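Actin-binding protein, cofilin/tropomyosin family protein, putative (Entamoeba histolytica, PDB 4LIZ) binds actin filaments and stabilises them, and may thereby contribute to phagocytosis and pseudopod formation. Local coordinates at residues V24-F29 / V40-K45; G46-V51 / A63-I68. One frame throughout, in Å; residues are numbered along the deposited sequence.

Contact 1: residues V24-F29 / V40-K45. With NA (sodium ion), chain C.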
# COMPACT_ATOMS: atom_id res chain seq x y z
N VAL A 24 -13.55 2.39 -5.80
CA VAL A 24 -12.31 1.82 -5.25
C VAL A 24 -11.26 2.90 -5.27
O VAL A 24 -10.79 3.36 -6.29
CB VAL A 24 -11.81 0.60 -6.04
CG1 VAL A 24 -10.49 0.08 -5.50
CG2 VAL A 24 -12.85 -0.54 -6.09
N GLU A 25 -10.80 3.28 -4.07
CA GLU A 25 -9.79 4.34 -3.85
C GLU A 25 -8.60 3.75 -3.04
O GLU A 25 -7.57 4.41 -2.99
CB GLU A 25 -10.42 5.49 -3.10
CG GLU A 25 -11.53 6.15 -3.95
CD GLU A 25 -12.21 7.21 -3.15
OE1 GLU A 25 -12.43 7.12 -1.94
OE2 GLU A 25 -12.67 8.20 -3.83
N PHE A 26 -8.74 2.64 -2.38
CA PHE A 26 -7.65 1.96 -1.67
C PHE A 26 -7.78 0.49 -1.72
O PHE A 26 -8.90 -0.06 -1.88
CB PHE A 26 -7.66 2.41 -0.15
CG PHE A 26 -8.60 1.67 0.75
CD1 PHE A 26 -9.89 2.09 0.83
CD2 PHE A 26 -8.24 0.56 1.44
CE1 PHE A 26 -10.81 1.39 1.61
CE2 PHE A 26 -9.11 -0.15 2.22
CZ PHE A 26 -10.44 0.26 2.23
N VAL A 27 -6.68 -0.23 -1.53
CA VAL A 27 -6.63 -1.63 -1.32
C VAL A 27 -5.59 -2.02 -0.33
O VAL A 27 -4.53 -1.33 -0.28
CB VAL A 27 -6.49 -2.44 -2.63
CG1 VAL A 27 -5.20 -2.02 -3.37
CG2 VAL A 27 -6.53 -3.94 -2.46
N VAL A 28 -5.89 -3.00 0.50
CA VAL A 28 -4.92 -3.63 1.43
C VAL A 28 -4.81 -5.06 1.08
O VAL A 28 -5.86 -5.75 0.99
CB VAL A 28 -5.31 -3.38 2.89
CG1 VAL A 28 -4.31 -4.06 3.83
CG2 VAL A 28 -5.44 -1.93 3.21
N PHE A 29 -3.58 -5.59 0.89
CA PHE A 29 -3.32 -6.95 0.65
C PHE A 29 -2.71 -7.65 1.83
O PHE A 29 -1.84 -7.07 2.53
CB PHE A 29 -2.30 -7.14 -0.52
CG PHE A 29 -2.74 -6.53 -1.85
CD1 PHE A 29 -3.69 -7.22 -2.63
CD2 PHE A 29 -2.27 -5.31 -2.31
CE1 PHE A 29 -4.07 -6.67 -3.82
CE2 PHE A 29 -2.71 -4.82 -3.54
CZ PHE A 29 -3.62 -5.51 -4.26
N VAL A 40 -6.68 -10.03 -1.20
CA VAL A 40 -7.25 -8.77 -0.76
C VAL A 40 -7.81 -8.86 0.66
O VAL A 40 -8.68 -9.64 0.91
CB VAL A 40 -8.39 -8.32 -1.69
CG1 VAL A 40 -9.11 -7.13 -1.12
CG2 VAL A 40 -7.83 -8.00 -3.03
N ASP A 41 -7.25 -8.06 1.56
CA ASP A 41 -7.81 -7.89 2.89
C ASP A 41 -8.92 -6.86 2.98
O ASP A 41 -9.85 -7.03 3.67
CB ASP A 41 -6.70 -7.51 3.90
CG ASP A 41 -5.79 -8.67 4.25
OD1 ASP A 41 -6.06 -9.79 3.92
OD2 ASP A 41 -4.78 -8.37 4.88
N ALA A 42 -8.78 -5.77 2.27
CA ALA A 42 -9.79 -4.74 2.23
C ALA A 42 -9.71 -3.94 0.91
O ALA A 42 -8.67 -3.80 0.37
CB ALA A 42 -9.60 -3.82 3.41
N LYS A 43 -10.83 -3.40 0.44
CA LYS A 43 -10.87 -2.66 -0.75
C LYS A 43 -12.11 -1.84 -0.76
O LYS A 43 -13.17 -2.34 -0.33
CB LYS A 43 -10.85 -3.61 -1.92
CG LYS A 43 -10.69 -2.88 -3.22
CD LYS A 43 -10.69 -3.85 -4.42
CE LYS A 43 -12.08 -4.51 -4.76
NZ LYS A 43 -12.05 -5.39 -5.97
N GLY A 44 -11.98 -0.58 -1.12
CA GLY A 44 -13.16 0.31 -1.14
C GLY A 44 -12.87 1.73 -1.25
O GLY A 44 -11.81 2.16 -1.76
N LYS A 45 -13.83 2.57 -0.82
CA LYS A 45 -13.70 3.96 -0.81
C LYS A 45 -12.93 4.41 0.43
O LYS A 45 -13.14 3.77 1.47
CB LYS A 45 -15.11 4.64 -0.85
CG LYS A 45 -15.67 4.64 -2.25
CD LYS A 45 -16.93 5.52 -2.30
CE LYS A 45 -16.57 7.01 -2.53
NZ LYS A 45 -15.90 7.48 -3.82
NA NA C . -10.58 4.25 -8.52
O HOH W 1 -10.90 6.57 -8.16

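Contact 2: residues G46-V51 / A63-I68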
# COMPACT_ATOMS: atom_id res chain seq x y z
N GLY A 46 -12.12 5.42 0.30
CA GLY A 46 -11.36 5.86 1.46
C GLY A 46 -9.91 6.07 1.08
O GLY A 46 -9.52 6.11 -0.07
N GLY A 47 -9.16 6.24 2.10
CA GLY A 47 -7.74 6.60 1.98
C GLY A 47 -6.99 6.02 3.19
O GLY A 47 -7.20 4.96 3.64
N LEU A 48 -6.05 6.88 3.64
CA LEU A 48 -5.17 6.48 4.73
C LEU A 48 -5.86 5.88 5.98
O LEU A 48 -5.46 4.86 6.55
CB LEU A 48 -4.20 7.59 5.12
CG LEU A 48 -3.20 7.16 6.19
CD1 LEU A 48 -2.22 6.13 5.64
CD2 LEU A 48 -2.46 8.43 6.71
N GLU A 49 -6.91 6.56 6.47
CA GLU A 49 -7.54 6.05 7.65
C GLU A 49 -8.13 4.64 7.47
O GLU A 49 -8.07 3.83 8.31
CB GLU A 49 -8.45 7.09 8.36
CG GLU A 49 -7.71 8.46 8.54
CD GLU A 49 -6.32 8.43 9.31
OE1 GLU A 49 -6.09 7.63 10.22
OE2 GLU A 49 -5.43 9.24 8.91
N GLU A 50 -8.73 4.44 6.32
CA GLU A 50 -9.28 3.14 5.98
C GLU A 50 -8.19 2.04 5.85
O GLU A 50 -8.35 0.94 6.28
CB GLU A 50 -10.09 3.22 4.70
CG GLU A 50 -11.44 3.88 4.85
CD GLU A 50 -11.39 5.39 5.06
OE1 GLU A 50 -10.49 6.08 4.66
OE2 GLU A 50 -12.32 5.91 5.66
N VAL A 51 -7.08 2.42 5.26
CA VAL A 51 -5.96 1.52 5.19
C VAL A 51 -5.48 1.17 6.61
O VAL A 51 -5.29 0.06 6.92
CB VAL A 51 -4.82 2.21 4.39
CG1 VAL A 51 -3.45 1.57 4.59
CG2 VAL A 51 -5.15 2.29 2.92
N ALA A 63 -0.31 -1.95 1.10
CA ALA A 63 -1.42 -1.12 0.84
C ALA A 63 -1.12 -0.17 -0.25
O ALA A 63 0.02 0.27 -0.51
CB ALA A 63 -1.94 -0.39 2.09
N TYR A 64 -2.15 0.30 -0.96
CA TYR A 64 -2.06 1.20 -2.05
C TYR A 64 -3.30 2.08 -2.13
O TYR A 64 -4.39 1.52 -2.12
CB TYR A 64 -1.88 0.39 -3.37
CG TYR A 64 -1.67 1.23 -4.60
CD1 TYR A 64 -0.56 1.99 -4.80
CD2 TYR A 64 -2.62 1.16 -5.62
CE1 TYR A 64 -0.33 2.68 -5.98
CE2 TYR A 64 -2.41 1.85 -6.85
CZ TYR A 64 -1.27 2.61 -7.00
OH TYR A 64 -0.96 3.25 -8.23
N TYR A 65 -3.17 3.38 -2.13
CA TYR A 65 -4.32 4.27 -2.18
C TYR A 65 -4.04 5.56 -2.96
O TYR A 65 -2.94 5.94 -3.15
CB TYR A 65 -4.86 4.59 -0.77
CG TYR A 65 -4.01 5.47 0.12
CD1 TYR A 65 -4.20 6.81 0.18
CD2 TYR A 65 -3.03 4.92 0.89
CE1 TYR A 65 -3.43 7.60 0.99
CE2 TYR A 65 -2.26 5.70 1.72
CZ TYR A 65 -2.47 7.04 1.75
OH TYR A 65 -1.72 7.85 2.52
N ARG A 66 -5.13 6.18 -3.36
CA ARG A 66 -5.09 7.43 -4.08
C ARG A 66 -5.46 8.56 -3.15
O ARG A 66 -6.22 8.40 -2.25
CB ARG A 66 -5.99 7.46 -5.31
CG ARG A 66 -7.45 7.38 -5.02
CD ARG A 66 -8.23 7.22 -6.30
NE ARG A 66 -8.32 8.43 -7.08
CZ ARG A 66 -8.21 8.50 -8.40
NH1 ARG A 66 -7.95 7.44 -9.13
NH2 ARG A 66 -8.37 9.67 -8.98
N THR A 67 -4.84 9.70 -3.40
CA THR A 67 -5.05 10.90 -2.64
C THR A 67 -4.87 12.13 -3.56
O THR A 67 -4.57 11.98 -4.65
CB THR A 67 -4.17 10.95 -1.37
OG1 THR A 67 -4.60 12.00 -0.51
CG2 THR A 67 -2.77 11.15 -1.69
N ILE A 68 -5.19 13.30 -3.08
CA ILE A 68 -5.05 14.54 -3.89
C ILE A 68 -3.98 15.45 -3.29
O ILE A 68 -3.86 15.55 -2.05
CB ILE A 68 -6.41 15.22 -3.95
CG1 ILE A 68 -7.42 14.28 -4.60
CG2 ILE A 68 -6.32 16.49 -4.80
CD1 ILE A 68 -8.88 14.70 -4.45
O HOH W 2 -8.69 8.34 -1.33

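Contact 1: residues V24-F29 / V40-K45
Phe-26 and Gly-44 pair through two backbone hydrogen bonds in an antiparallel hairpin that shows how two beta bulges can bracket a regular stretch of pairing. Between the bulges, Val-28 N reaches Ala-42 O at 2.9 Å and Val-27 faces Lys-43 as a non-hydrogen-bonded pair. At each end one carbonyl serves two amides, the signature of a classic beta bulge. Gly-44 O takes Phe-26 N almost head-on, while Glu-25 N, 2.8 Å from the same Gly-44 O, comes in from above the carbonyl plane. Val-28 O likewise receives Asp-41 N and Ala-42 N, where the second strand turns a corner.

The Phe-26 ring leans across to the partner strand. Its chi1 of 84° places CG between the backbone N and the carbonyl carbon, and one face of the ring lies over Gly-44 N, which stands 3.5 Å from the ring plane and toward its rim. Ala-42 CB meets the rim at CE2, 3.9 Å away. On the other face of the sheet, Val-24 CG1 touches the aliphatic stem of Lys-43 at CG (3.7 Å), and the lysine ammonium continues to a salt bridge with Glu-15. Lys-45 folds back to make a weak salt bridge from NZ to Glu-25 OE2 at 3.3 Å; the same NZ also hydrogen-bonds to the backbone O of Glu-22, and Glu-25 OE1 takes Gly-46 N.

Val-24 O binds the sodium ion at 2.4 Å, together with a water and the carbonyls of Glu-15, Asp-18 and Asn-21, tying the residues just before strand 26-32 to the last turn of helix 10-17 and the loop after it. Strand 37-44 is outermost in the five-stranded sheet; strand 60-69 flanks the other side of 26-32, helix 48-54 covers Phe-26, Val-28 and Ala-42, and helix 10-17 covers Val-24, Val-27 and Val-40.

Contact 2: residues G46-V51 / A63-I68
Gly-47, the N-cap residue of helix 48-54, lies beside Tyr-65 with their CA atoms 5.9 Å apart, while Val-51, one turn further on, comes opposite Ala-63; no direct hydrogen bond crosses between helix and strand. Tyr-65 supplies most of the strand's share of the contact. A chi1 of 70° brings its ring up to the first peptide of the helix, so that Leu-48 N stands 3.8 Å above one face of the Tyr-65 ring, displaced toward the rim.

Leu-48 then reaches to the phenol end, its CB 3.8 Å from Tyr-65 CZ and its CD1 3.6 Å from Tyr-65 OH. The two branches of Val-51 divide the strand between them. CG2 meets Tyr-65 CD2 at 3.9 Å, whereas CG1 packs on Ala-63 CB at 3.5 Å, a tight methyl-to-methyl contact where the helix comes close to the sheet.

Two local bonds steady the start of the helix. Gly-47 N points almost straight at Glu-50 OE1 (2.9 Å, 172° at the hydrogen), meeting that oxygen on its anti side, 33° out of the carboxylate plane, and Gly-47 O accepts Val-51 N. A water bridges the segments by donating to both Gly-46 O and Arg-66 O, the latter at 2.6 Å.

A helix laid on the central sheet through a tyrosine and small aliphatic groups is part of the alpha/beta layering of the ADF-family domain. Strand 60-69 runs between strands 26-32 and 76-85, and Tyr-65 touches Val-80 and Ile-82 on the latter. Helix 126-137 borders the same layer, where its Ile-129 contacts both Leu-48 and Tyr-65.

Overall arrangement
The two contacts illustrate how an ADF-family domain joins a sheet edge to the helix that follows it. Contact 1 is complete before contact 2 begins along the chain, and their centres lie about 8 Å apart. Strand 37-44 leads directly into helix 48-54, while 26-32 and 60-69 are sheet neighbours joined by Val-27 N to Tyr-64 O at 2.9 Å. The hydrogen bond that Glu-25 accepts from Gly-46 links the hairpin to the helix approach, and Phe-26 CB packs on Tyr-65 CB at 3.6 Å. Contact 1 gives the sodium ion one protein ligand, Val-24 O. In contact 2 the side chain of Tyr-65 is about 10 Å from the sodium ion at its nearest atom.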